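Local coordinates for Alpha/beta hydrolase (Enterobacter asburiae, PDB 6KMO), which is an esterase or lipase of the alpha/beta hydrolase fold that probably hydrolyses carboxylic ester bonds, at residues V189-K194 with A261-F266; N184-V189 with R202-L207; Q152-T157 with N197-R202. The protein carries 2 engineered substitutions. All blocks are in the same frame, centred on the assembly; numbering follows the deposited sequence. Where two conformers were deposited one is given.

Interaction 1 (V189-K194 with A261-F266); sequences VALQAK and AQLKGF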
ATOM      1  N   VAL A 189       0.381  19.188 -13.600  1.00  6.65           N
ATOM      2  CA  VAL A 189       0.398  20.399 -12.782  1.00  6.85           C
ATOM      3  C   VAL A 189       1.730  20.530 -12.065  1.00  6.24           C
ATOM      4  O   VAL A 189       2.300  21.621 -11.989  1.00  6.61           O
ATOM      5  CB  VAL A 189      -0.795  20.398 -11.813  1.00  5.80           C
ATOM      6  CG1 VAL A 189      -0.655  21.500 -10.749  1.00  8.13           C
ATOM      7  CG2 VAL A 189      -2.084  20.585 -12.583  1.00  6.22           C
ATOM      8  N   ALA A 190       2.260  19.426 -11.542  1.00  6.48           N
ATOM      9  CA  ALA A 190       3.558  19.478 -10.882  1.00  6.75           C
ATOM     10  C   ALA A 190       4.659  19.924 -11.846  1.00  7.19           C
ATOM     11  O   ALA A 190       5.547  20.702 -11.468  1.00  7.06           O
ATOM     12  CB  ALA A 190       3.895  18.129 -10.247  1.00  6.94           C
ATOM     13  N   LEU A 191       4.621  19.454 -13.091  1.00  6.54           N
ATOM     14  CA  LEU A 191       5.652  19.828 -14.064  1.00  7.16           C
ATOM     15  C   LEU A 191       5.491  21.279 -14.507  1.00  7.95           C
ATOM     16  O   LEU A 191       6.488  21.979 -14.721  1.00  8.47           O
ATOM     17  CB  LEU A 191       5.626  18.872 -15.248  1.00  6.43           C
ATOM     18  CG  LEU A 191       6.124  17.450 -14.964  1.00  6.80           C
ATOM     19  CD1 LEU A 191       5.718  16.492 -16.059  1.00  6.94           C
ATOM     20  CD2 LEU A 191       7.629  17.432 -14.735  1.00  8.32           C
ATOM     21  N   GLN A 192       4.258  21.769 -14.624  1.00  7.23           N
ATOM     22  CA  GLN A 192       4.074  23.197 -14.875  1.00  7.38           C
ATOM     23  C   GLN A 192       4.607  24.012 -13.703  1.00  8.81           C
ATOM     24  O   GLN A 192       5.306  25.013 -13.900  1.00  8.71           O
ATOM     25  CB  GLN A 192       2.593  23.508 -15.080  1.00  7.66           C
ATOM     26  CG  GLN A 192       2.027  23.057 -16.408  1.00  8.52           C
ATOM     27  CD  GLN A 192       0.542  23.294 -16.475  1.00  8.95           C
ATOM     28  OE1 GLN A 192       0.095  24.411 -16.710  1.00  9.49           O
ATOM     29  NE2 GLN A 192      -0.236  22.255 -16.226  1.00  7.74           N
ATOM     30  N   ALA A 193       4.287  23.614 -12.477  1.00  8.36           N
ATOM     31  CA  ALA A 193       4.765  24.349 -11.308  1.00  8.47           C
ATOM     32  C   ALA A 193       6.287  24.396 -11.262  1.00 10.96           C
ATOM     33  O   ALA A 193       6.871  25.421 -10.892  1.00 11.54           O
ATOM     34  CB  ALA A 193       4.180  23.750 -10.030  1.00  8.01           C
ATOM     35  N   LYS A 194       6.954  23.315 -11.657  0.58  9.37           N
ATOM     36  CA  LYS A 194       8.412  23.341 -11.699  0.58 10.64           C
ATOM     37  C   LYS A 194       8.899  24.330 -12.747  0.58 11.31           C
ATOM     38  O   LYS A 194       9.784  25.150 -12.480  0.58 13.18           O
ATOM     39  CB  LYS A 194       8.962  21.942 -11.966  0.58 12.94           C
ATOM     40  CG  LYS A 194      10.483  21.899 -12.086  0.58 15.23           C
ATOM     41  CD  LYS A 194      11.045  20.530 -11.711  0.58 21.14           C
ATOM     42  CE  LYS A 194      10.519  19.432 -12.621  0.58 20.37           C
ATOM     43  NZ  LYS A 194      10.872  19.655 -14.052  0.58 20.20           N
ATOM     44  N   ALA A 261      16.445  14.507 -16.080  1.00  9.36           N
ATOM     45  CA  ALA A 261      16.609  15.923 -15.801  1.00  9.34           C
ATOM     46  C   ALA A 261      15.271  16.654 -15.728  1.00  8.91           C
ATOM     47  O   ALA A 261      15.101  17.577 -14.923  1.00 11.74           O
ATOM     48  CB  ALA A 261      17.500  16.544 -16.872  1.00 11.04           C
ATOM     49  N   GLN A 262      14.315  16.261 -16.570  1.00  8.04           N
ATOM     50  CA  GLN A 262      12.997  16.878 -16.549  1.00  8.50           C
ATOM     51  C   GLN A 262      12.213  16.520 -15.297  1.00  8.49           C
ATOM     52  O   GLN A 262      11.357  17.300 -14.878  1.00  9.84           O
ATOM     53  CB  GLN A 262      12.218  16.475 -17.794  1.00  8.53           C
ATOM     54  CG  GLN A 262      12.703  17.216 -19.050  1.00  8.91           C
ATOM     55  CD  GLN A 262      12.060  16.713 -20.317  1.00  8.22           C
ATOM     56  OE1 GLN A 262      11.989  15.513 -20.583  1.00  9.37           O
ATOM     57  NE2 GLN A 262      11.618  17.645 -21.149  1.00 10.47           N
ATOM     58  N   LEU A 263      12.490  15.369 -14.693  1.00  7.93           N
ATOM     59  CA  LEU A 263      11.787  14.939 -13.486  1.00  8.74           C
ATOM     60  C   LEU A 263      12.459  15.394 -12.199  1.00  8.34           C
ATOM     61  O   LEU A 263      11.835  15.360 -11.137  1.00  9.05           O
ATOM     62  CB  LEU A 263      11.619  13.415 -13.485  1.00  7.71           C
ATOM     63  CG  LEU A 263      10.738  12.888 -14.618  1.00  7.09           C
ATOM     64  CD1 LEU A 263      10.765  11.373 -14.659  1.00  8.82           C
ATOM     65  CD2 LEU A 263       9.307  13.421 -14.467  1.00  8.24           C
ATOM     66  N   LYS A 264      13.714  15.828 -12.252  1.00  8.68           N
ATOM     67  CA  LYS A 264      14.385  16.265 -11.037  1.00  8.84           C
ATOM     68  C   LYS A 264      13.591  17.379 -10.362  1.00  9.74           C
ATOM     69  O   LYS A 264      13.111  18.308 -11.016  1.00 10.86           O
ATOM     70  CB  LYS A 264      15.791  16.759 -11.377  1.00 14.41           C
ATOM     71  CG  LYS A 264      16.623  17.117 -10.158  1.00 23.55           C
ATOM     72  CD  LYS A 264      17.994  17.673 -10.558  1.00 33.56           C
ATOM     73  CE  LYS A 264      18.807  18.075  -9.329  1.00 43.04           C
ATOM     74  NZ  LYS A 264      20.276  18.058  -9.588  1.00 52.75           N
ATOM     75  N   GLY A 265      13.422  17.277  -9.047  1.00  9.17           N
ATOM     76  CA  GLY A 265      12.685  18.267  -8.298  1.00  9.82           C
ATOM     77  C   GLY A 265      11.177  18.067  -8.253  1.00 10.07           C
ATOM     78  O   GLY A 265      10.481  18.869  -7.627  1.00  9.85           O
ATOM     79  N   PHE A 266      10.659  17.025  -8.895  1.00  8.85           N
ATOM     80  CA  PHE A 266       9.234  16.706  -8.796  1.00  8.14           C
ATOM     81  C   PHE A 266       8.869  16.528  -7.320  1.00  7.55           C
ATOM     82  O   PHE A 266       9.690  16.080  -6.521  1.00  8.71           O
ATOM     83  CB  PHE A 266       9.049  15.372  -9.524  1.00  6.80           C
ATOM     84  CG  PHE A 266       7.640  15.019  -9.980  1.00  6.64           C
ATOM     85  CD1 PHE A 266       7.109  15.522 -11.160  1.00  7.29           C
ATOM     86  CD2 PHE A 266       6.895  14.083  -9.275  1.00  7.48           C
ATOM     87  CE1 PHE A 266       5.859  15.128 -11.598  1.00  7.89           C
ATOM     88  CE2 PHE A 266       5.635  13.680  -9.718  1.00  6.16           C
ATOM     89  CZ  PHE A 266       5.122  14.202 -10.872  1.00  7.22           C
TER
HETATM   90  O   HOH W   1      13.600  19.422 -13.480  1.00 19.68           O
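The methyl of A190 and the branched end of L191 receive the ring of F266 where helix 181-195 of the alpha/beta hydrolase fold meets the turn that follows helix 260-263. The pairing illustrates how a helix packed on the central sheet can hold a peripheral connection through a few side chains of different reach.

The apolar part is built round the phenyl group. A190 CB comes within 3.8 Å of F266 CE1, approaching the ring obliquely, while L191 CD2 lies at the ring's edge, 4.1 Å from F266 CD1. A chi1 of -160° carries the ring of F266 from the turn to the helix, where it occupies the angle between these two residues. The same L191 methyl also sits 4.4 Å from L263 CD2, and L290 of helix 280-292 adjoins both L263 and F266, extending the apolar layer.

The polar part involves more exposed residues. In the conformer described here, one of two, K194 bends at its last two torsions and turns NZ to Q262 O at 2.5 Å, so short that the exact geometry is doubtful. A water accepts a bond from K194 NZ at 2.8 Å and lies within bonding reach of the carbonyl oxygens of A261 and K264. The ammonium thus sits near the C-terminal carbonyls of a short helix, where its charge is probably favourable.

The backbone supplies the third element, a type II beta turn from L263 to F266. G265 takes a positive phi of 85° in it, and the turn is closed by F266 N, which donates to L263 O at 3.0 Å.

Interaction 2 (N184-V189 with R202-L207); sequences NMVASV and RYNVML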
ATOM      1  N   ASN A 184      -2.647  11.608 -14.111  1.00  5.04           N
ATOM      2  CA  ASN A 184      -1.901  12.287 -15.168  1.00  4.38           C
ATOM      3  C   ASN A 184      -1.867  13.784 -14.915  1.00  5.26           C
ATOM      4  O   ASN A 184      -0.810  14.419 -15.007  1.00  6.33           O
ATOM      5  CB  ASN A 184      -2.596  11.968 -16.497  1.00  5.19           C
ATOM      6  CG  ASN A 184      -1.938  12.596 -17.688  1.00  5.99           C
ATOM      7  OD1 ASN A 184      -2.290  13.716 -18.068  1.00  6.67           O
ATOM      8  ND2 ASN A 184      -1.008  11.882 -18.305  1.00  6.27           N
ATOM      9  N   MET A 185      -3.025  14.349 -14.561  1.00  5.48           N
ATOM     10  CA  MET A 185      -3.159  15.787 -14.311  1.00  5.97           C
ATOM     11  C   MET A 185      -2.312  16.229 -13.119  1.00  5.98           C
ATOM     12  O   MET A 185      -1.745  17.331 -13.134  1.00  6.18           O
ATOM     13  CB  MET A 185      -4.646  16.116 -14.144  1.00  5.90           C
ATOM     14  CG  MET A 185      -5.010  17.611 -14.206  1.00  6.77           C
ATOM     15  SD  MET A 185      -6.847  17.926 -14.369  1.00  2.99           S
ATOM     16  CE  MET A 185      -7.092  17.398 -16.075  1.00 11.78           C
ATOM     17  N   VAL A 186      -2.184  15.382 -12.088  1.00  5.22           N
ATOM     18  CA  VAL A 186      -1.270  15.658 -10.977  1.00  5.57           C
ATOM     19  C   VAL A 186       0.139  15.906 -11.510  1.00  5.88           C
ATOM     20  O   VAL A 186       0.795  16.903 -11.176  1.00  6.42           O
ATOM     21  CB  VAL A 186      -1.279  14.489  -9.971  1.00  5.11           C
ATOM     22  CG1 VAL A 186      -0.068  14.578  -9.022  1.00  6.77           C
ATOM     23  CG2 VAL A 186      -2.583  14.449  -9.179  1.00  6.40           C
ATOM     24  N   ALA A 187       0.646  14.966 -12.312  1.00  5.54           N
ATOM     25  CA  ALA A 187       1.983  15.122 -12.875  1.00  6.12           C
ATOM     26  C   ALA A 187       2.080  16.364 -13.757  1.00  6.97           C
ATOM     27  O   ALA A 187       3.083  17.091 -13.709  1.00  6.42           O
ATOM     28  CB  ALA A 187       2.365  13.863 -13.667  1.00  6.83           C
ATOM     29  N   SER A 188       1.044  16.634 -14.550  0.67  6.17           N
ATOM     30  CA  SER A 188       1.069  17.774 -15.457  0.67  5.84           C
ATOM     31  C   SER A 188       1.140  19.082 -14.688  0.67  6.74           C
ATOM     32  O   SER A 188       1.861  20.012 -15.078  0.67  7.22           O
ATOM     33  CB  SER A 188      -0.184  17.722 -16.318  0.67  8.58           C
ATOM     34  OG  SER A 188      -0.085  18.610 -17.399  0.67  8.16           O
ATOM     35  N   VAL A 189       0.381  19.188 -13.600  1.00  6.65           N
ATOM     36  CA  VAL A 189       0.398  20.399 -12.782  1.00  6.85           C
ATOM     37  C   VAL A 189       1.730  20.530 -12.065  1.00  6.24           C
ATOM     38  O   VAL A 189       2.300  21.621 -11.989  1.00  6.61           O
ATOM     39  CB  VAL A 189      -0.795  20.398 -11.813  1.00  5.80           C
ATOM     40  CG1 VAL A 189      -0.655  21.500 -10.749  1.00  8.13           C
ATOM     41  CG2 VAL A 189      -2.084  20.585 -12.583  1.00  6.22           C
ATOM     42  N   ARG A 202       3.468  19.989  -1.474  1.00  6.61           N
ATOM     43  CA  ARG A 202       3.942  19.093  -0.429  1.00  7.02           C
ATOM     44  C   ARG A 202       3.983  17.641  -0.880  1.00  8.32           C
ATOM     45  O   ARG A 202       4.889  16.888  -0.492  1.00 10.24           O
ATOM     46  CB  ARG A 202       3.013  19.159   0.786  1.00  8.14           C
ATOM     47  CG  ARG A 202       3.249  20.367   1.692  1.00  8.88           C
ATOM     48  CD  ARG A 202       4.590  20.256   2.414  1.00  8.62           C
ATOM     49  NE  ARG A 202       4.731  21.283   3.450  1.00 13.40           N
ATOM     50  CZ  ARG A 202       4.294  21.148   4.695  1.00 12.79           C
ATOM     51  NH1 ARG A 202       3.686  20.042   5.086  1.00 13.49           N
ATOM     52  NH2 ARG A 202       4.470  22.134   5.570  1.00 13.91           N
ATOM     53  N   TYR A 203       2.989  17.202  -1.652  1.00  6.79           N
ATOM     54  CA  TYR A 203       2.851  15.774  -1.907  1.00  6.27           C
ATOM     55  C   TYR A 203       1.917  15.564  -3.080  1.00  7.42           C
ATOM     56  O   TYR A 203       0.921  16.277  -3.218  1.00  7.33           O
ATOM     57  CB  TYR A 203       2.268  15.057  -0.684  1.00  7.45           C
ATOM     58  CG  TYR A 203       2.592  13.586  -0.560  1.00  6.93           C
ATOM     59  CD1 TYR A 203       3.902  13.170  -0.470  1.00  7.47           C
ATOM     60  CD2 TYR A 203       1.586  12.627  -0.467  1.00  8.06           C
ATOM     61  CE1 TYR A 203       4.216  11.821  -0.328  1.00  6.08           C
ATOM     62  CE2 TYR A 203       1.887  11.286  -0.325  1.00  6.68           C
ATOM     63  CZ  TYR A 203       3.201  10.886  -0.262  1.00  6.24           C
ATOM     64  OH  TYR A 203       3.497   9.547  -0.080  1.00  7.19           O
ATOM     65  N   ASN A 204       2.231  14.571  -3.899  1.00  6.21           N
ATOM     66  CA  ASN A 204       1.376  14.110  -4.982  1.00  5.63           C
ATOM     67  C   ASN A 204       0.872  12.710  -4.652  1.00  6.14           C
ATOM     68  O   ASN A 204       1.648  11.855  -4.214  1.00  6.53           O
ATOM     69  CB  ASN A 204       2.176  13.963  -6.272  1.00  8.19           C
ATOM     70  CG  ASN A 204       2.652  15.257  -6.834  1.00  6.78           C
ATOM     71  OD1 ASN A 204       2.041  16.306  -6.639  1.00  7.69           O
ATOM     72  ND2 ASN A 204       3.738  15.194  -7.585  1.00  8.94           N
ATOM     73  N   VAL A 205      -0.398  12.455  -4.925  1.00  5.16           N
ATOM     74  CA  VAL A 205      -0.954  11.108  -4.889  1.00  5.62           C
ATOM     75  C   VAL A 205      -1.551  10.829  -6.257  1.00  5.90           C
ATOM     76  O   VAL A 205      -2.559  11.429  -6.647  1.00  6.17           O
ATOM     77  CB  VAL A 205      -1.993  10.905  -3.784  1.00  6.85           C
ATOM     78  CG1 VAL A 205      -2.463   9.462  -3.826  1.00  8.03           C
ATOM     79  CG2 VAL A 205      -1.428  11.242  -2.413  1.00  6.93           C
ATOM     80  N   MET A 206      -0.920   9.929  -6.997  1.00  5.48           N
ATOM     81  CA  MET A 206      -1.353   9.525  -8.331  1.00  4.99           C
ATOM     82  C   MET A 206      -2.006   8.159  -8.194  1.00  5.43           C
ATOM     83  O   MET A 206      -1.320   7.150  -7.983  1.00  5.89           O
ATOM     84  CB  MET A 206      -0.161   9.494  -9.294  1.00  6.13           C
ATOM     85  CG  MET A 206       0.509  10.842  -9.514  1.00  5.28           C
ATOM     86  SD  MET A 206       2.123  10.857 -10.483  1.00  2.38           S
ATOM     87  CE  MET A 206       1.529  10.297 -12.108  1.00  7.39           C
ATOM     88  N   LEU A 207      -3.329   8.129  -8.291  1.00  4.72           N
ATOM     89  CA  LEU A 207      -4.111   6.906  -8.089  1.00  5.41           C
ATOM     90  C   LEU A 207      -4.338   6.276  -9.456  1.00  4.87           C
ATOM     91  O   LEU A 207      -5.011   6.858 -10.315  1.00  5.36           O
ATOM     92  CB  LEU A 207      -5.440   7.216  -7.407  1.00  5.96           C
ATOM     93  CG  LEU A 207      -5.323   7.836  -6.008  1.00  5.20           C
ATOM     94  CD1 LEU A 207      -6.694   8.284  -5.542  1.00  7.46           C
ATOM     95  CD2 LEU A 207      -4.709   6.878  -5.029  1.00  7.07           C
TER
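V186 turns its side chain straight onto strand 203-207 and meets N204, V205 and M206 in succession. It belongs to the helix of a beta-alpha-beta unit, in which strand 174-179 leads through helix 181-195 to the neighbouring parallel strand 203-207. The helix runs nearly antiparallel to the strand it covers, at 150° between the short axes and 8.0 Å from it, the familiar layering of an alpha/beta sheet.

CG1 of V186, anti to the backbone N at chi1 165°, is pressed against N204, lying 3.6 Å from N204 CG and equally close to its CB and OD1, so that it covers the root of the amide. The same methyl is also 3.8 Å from M206 CG. CG2 is directed instead at the strand backbone, 3.9 Å from V205 O. V186 also touches L176 of the preceding strand, and its side chain borders the GxSxG sequence that has the look of a nucleophile elbow.

One residue further on, A187 offers its methyl to the thioether end of M206. The M206 chain runs out extended and then bends at chi3 (65°), which brings CE up to the helix, 4.0 Å from A187 CB.

Across this buried interface the helix contributes hydrocarbon alone, so at this point helix and strand meet through van der Waals packing. The amide of N204 has its ND2 bonded to T269 OG1 of the next strand, so this N-H group finds its partner within the sheet and not on the helix.

Interaction 3 (Q152-T157 with N197-R202); sequences QAYEAT and NGPKIR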
ATOM      1  N   GLN A 152      -6.259  24.850 -16.747  1.00  8.00           N
ATOM      2  CA  GLN A 152      -7.233  25.155 -15.707  1.00  8.25           C
ATOM      3  C   GLN A 152      -6.794  24.587 -14.372  1.00  8.37           C
ATOM      4  O   GLN A 152      -6.882  25.267 -13.344  1.00  8.61           O
ATOM      5  CB  GLN A 152      -8.609  24.603 -16.076  1.00  7.02           C
ATOM      6  CG  GLN A 152      -9.259  25.314 -17.242  1.00  7.54           C
ATOM      7  CD  GLN A 152     -10.435  24.567 -17.802  1.00 10.60           C
ATOM      8  OE1 GLN A 152     -10.486  23.347 -17.782  1.00  8.08           O
ATOM      9  NE2 GLN A 152     -11.382  25.303 -18.349  1.00 18.24           N
ATOM     10  N   ALA A 153      -6.312  23.345 -14.372  1.00  6.88           N
ATOM     11  CA  ALA A 153      -5.871  22.714 -13.136  1.00  7.31           C
ATOM     12  C   ALA A 153      -4.713  23.482 -12.507  1.00  7.45           C
ATOM     13  O   ALA A 153      -4.696  23.695 -11.285  1.00  7.16           O
ATOM     14  CB  ALA A 153      -5.448  21.281 -13.441  1.00  7.61           C
ATOM     15  N   TYR A 154      -3.743  23.897 -13.324  1.00  7.05           N
ATOM     16  CA  TYR A 154      -2.609  24.655 -12.797  1.00  7.01           C
ATOM     17  C   TYR A 154      -3.054  26.015 -12.253  1.00  8.50           C
ATOM     18  O   TYR A 154      -2.642  26.424 -11.161  1.00  6.82           O
ATOM     19  CB  TYR A 154      -1.492  24.818 -13.843  1.00  8.35           C
ATOM     20  CG  TYR A 154      -0.390  25.703 -13.320  1.00  8.38           C
ATOM     21  CD1 TYR A 154       0.521  25.235 -12.406  1.00  8.54           C
ATOM     22  CD2 TYR A 154      -0.331  27.034 -13.671  1.00 11.50           C
ATOM     23  CE1 TYR A 154       1.510  26.043 -11.876  1.00  8.72           C
ATOM     24  CE2 TYR A 154       0.642  27.857 -13.145  1.00 16.62           C
ATOM     25  CZ  TYR A 154       1.558  27.354 -12.259  1.00 13.90           C
ATOM     26  OH  TYR A 154       2.525  28.190 -11.753  1.00 19.06           O
ATOM     27  N   GLU A 155      -3.888  26.731 -13.009  1.00  8.22           N
ATOM     28  CA  GLU A 155      -4.352  28.033 -12.547  1.00  8.53           C
ATOM     29  C   GLU A 155      -5.128  27.911 -11.242  1.00  8.78           C
ATOM     30  O   GLU A 155      -4.982  28.747 -10.341  1.00  8.88           O
ATOM     31  CB  GLU A 155      -5.190  28.702 -13.636  1.00 10.82           C
ATOM     32  CG  GLU A 155      -4.393  29.170 -14.857  1.00 12.26           C
ATOM     33  CD  GLU A 155      -3.491  30.358 -14.581  1.00 19.15           C
ATOM     34  OE1 GLU A 155      -3.681  31.054 -13.567  1.00 22.37           O
ATOM     35  OE2 GLU A 155      -2.583  30.609 -15.404  1.00 33.71           O
ATOM     36  N   ALA A 156      -5.954  26.881 -11.107  1.00  7.18           N
ATOM     37  CA  ALA A 156      -6.694  26.689  -9.854  1.00  6.56           C
ATOM     38  C   ALA A 156      -5.755  26.361  -8.692  1.00  7.66           C
ATOM     39  O   ALA A 156      -5.973  26.807  -7.558  1.00  7.67           O
ATOM     40  CB  ALA A 156      -7.734  25.586 -10.030  1.00  7.62           C
ATOM     41  N   THR A 157      -4.700  25.582  -8.959  1.00  5.99           N
ATOM     42  CA  THR A 157      -3.704  25.258  -7.946  1.00  6.26           C
ATOM     43  C   THR A 157      -2.990  26.514  -7.476  1.00  8.24           C
ATOM     44  O   THR A 157      -2.824  26.743  -6.264  1.00  6.97           O
ATOM     45  CB  THR A 157      -2.709  24.249  -8.538  1.00  6.76           C
ATOM     46  OG1 THR A 157      -3.399  23.030  -8.901  1.00  7.29           O
ATOM     47  CG2 THR A 157      -1.615  23.904  -7.555  1.00  7.69           C
ATOM     48  N   ASN A 197       8.187  28.018 -11.556  1.00 14.89           N
ATOM     49  CA  ASN A 197       8.683  28.367 -10.221  1.00 14.01           C
ATOM     50  C   ASN A 197       7.565  28.623  -9.204  1.00 24.27           C
ATOM     51  O   ASN A 197       7.563  29.614  -8.469  1.00 25.50           O
ATOM     52  CB  ASN A 197       9.666  29.544 -10.272  1.00 20.90           C
ATOM     53  CG  ASN A 197      10.771  29.331 -11.288  1.00 28.52           C
ATOM     54  OD1 ASN A 197      11.606  28.438 -11.138  1.00 41.84           O
ATOM     55  ND2 ASN A 197      10.770  30.145 -12.337  1.00 35.05           N
ATOM     56  N   GLY A 198       6.625  27.691  -9.135  1.00 16.90           N
ATOM     57  CA  GLY A 198       5.674  27.664  -8.041  1.00 13.48           C
ATOM     58  C   GLY A 198       4.299  27.333  -8.565  1.00 13.68           C
ATOM     59  O   GLY A 198       4.061  27.283  -9.780  1.00 14.52           O
ATOM     60  N   PRO A 199       3.359  27.094  -7.662  1.00 10.31           N
ATOM     61  CA  PRO A 199       3.514  27.073  -6.208  1.00  8.82           C
ATOM     62  C   PRO A 199       4.164  25.808  -5.650  1.00 10.11           C
ATOM     63  O   PRO A 199       4.250  24.800  -6.370  1.00 10.81           O
ATOM     64  CB  PRO A 199       2.064  27.156  -5.719  1.00 13.11           C
ATOM     65  CG  PRO A 199       1.312  26.456  -6.748  1.00 14.90           C
ATOM     66  CD  PRO A 199       1.972  26.810  -8.060  1.00 12.59           C
ATOM     67  N   LYS A 200       4.628  25.884  -4.403  1.00  9.93           N
ATOM     68  CA  LYS A 200       5.197  24.738  -3.709  1.00  9.58           C
ATOM     69  C   LYS A 200       4.133  23.677  -3.471  1.00  8.29           C
ATOM     70  O   LYS A 200       3.008  23.987  -3.080  1.00  9.00           O
ATOM     71  CB  LYS A 200       5.759  25.173  -2.353  1.00 12.23           C
ATOM     72  CG  LYS A 200       7.072  25.938  -2.381  1.00 25.92           C
ATOM     73  CD  LYS A 200       7.924  25.568  -3.586  1.00 37.05           C
ATOM     74  CE  LYS A 200       8.013  26.727  -4.572  1.00 46.42           C
ATOM     75  NZ  LYS A 200       8.970  26.453  -5.681  1.00 40.08           N
ATOM     76  N   ILE A 201       4.513  22.415  -3.688  1.00  8.21           N
ATOM     77  CA  ILE A 201       3.616  21.273  -3.528  1.00  8.20           C
ATOM     78  C   ILE A 201       4.233  20.328  -2.507  1.00  7.49           C
ATOM     79  O   ILE A 201       5.372  19.875  -2.686  1.00  8.77           O
ATOM     80  CB  ILE A 201       3.404  20.549  -4.874  1.00  7.39           C
ATOM     81  CG1 ILE A 201       2.766  21.468  -5.919  1.00  9.70           C
ATOM     82  CG2 ILE A 201       2.589  19.263  -4.700  1.00  8.32           C
ATOM     83  CD1 ILE A 201       1.440  22.034  -5.557  1.00 10.58           C
ATOM     84  N   ARG A 202       3.468  19.989  -1.474  1.00  6.61           N
ATOM     85  CA  ARG A 202       3.942  19.093  -0.429  1.00  7.02           C
ATOM     86  C   ARG A 202       3.983  17.641  -0.880  1.00  8.32           C
ATOM     87  O   ARG A 202       4.889  16.888  -0.492  1.00 10.24           O
ATOM     88  CB  ARG A 202       3.013  19.159   0.786  1.00  8.14           C
ATOM     89  CG  ARG A 202       3.249  20.367   1.692  1.00  8.88           C
ATOM     90  CD  ARG A 202       4.590  20.256   2.414  1.00  8.62           C
ATOM     91  NE  ARG A 202       4.731  21.283   3.450  1.00 13.40           N
ATOM     92  CZ  ARG A 202       4.294  21.148   4.695  1.00 12.79           C
ATOM     93  NH1 ARG A 202       3.686  20.042   5.086  1.00 13.49           N
ATOM     94  NH2 ARG A 202       4.470  22.134   5.570  1.00 13.91           N
TER
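The phenol ring of Y154 points its edge at G198, whose carbonyl O lies in the plane of the ring, while P199 CD approaches the same ring obliquely, 3.9 Å from Y154 CE1. F196, at the start of the loop, adds an edge-to-face ring contact. In the alpha/beta hydrolase fold this joins helix 148-163 to the loop that connects helix 181-195 with strand 203-207, so a helix of one crossover receives the connection of the next.

Y154 OH donates to G198 O at 2.7 Å, with a C=O...donor angle of 146° and the donor tilted 28° from the carbonyl plane. The reach is set by the first torsion of the tyrosine: a chi1 of 175° carries the ring outward from the helix until the hydroxyl meets the loop. The accepting carbonyl belongs to the peptide that enters P199, and that peptide is cis. Being cis, it sets P199 CD on the same side as G198 O, so both meet the tyrosine. Y154 thus provides both the polar grip and part of the apolar contact.

Three residues on, T157 extends the apolar part. Its CG2 meets two loop side chains, P199 CG at 4.0 Å and I201 CD1 at 4.1 Å, the T157 side chain lying roughly perpendicular to both. I201 also touches L176 and P267, and T157 touches L174 and L176, which places this part of the contact against the sheet.

While CG2 is given to the loop, the other branch of T157 turns back on its own helix: OG1 donates to A153 O at 2.8 Å. That oxygen also accepts T157 N at 3.0 Å, the two donors arriving from opposite faces of the carbonyl plane.

Overall arrangement
Helix 181-195 is the common element: interactions 1 and 2 both use it and share V189, while interaction 3 joins its neighbour, helix 148-163, to the loop behind it and shares R202 with interaction 2. The three centres lie 10 to 11 Å apart, with interaction 2 the most deeply placed. Along the chain the segments alternate, in the order 152-157, 184-189, 189-194, 197-202, 202-207 and 261-266, so all the contacts cross. V189 lies against A153 and T157, F266 reaches A187 and N204, and A193 O probably bonds G198 N. The helix after the presumed nucleophile elbow is thereby tied to sheet, neighbouring helix and later turn in one continuous network.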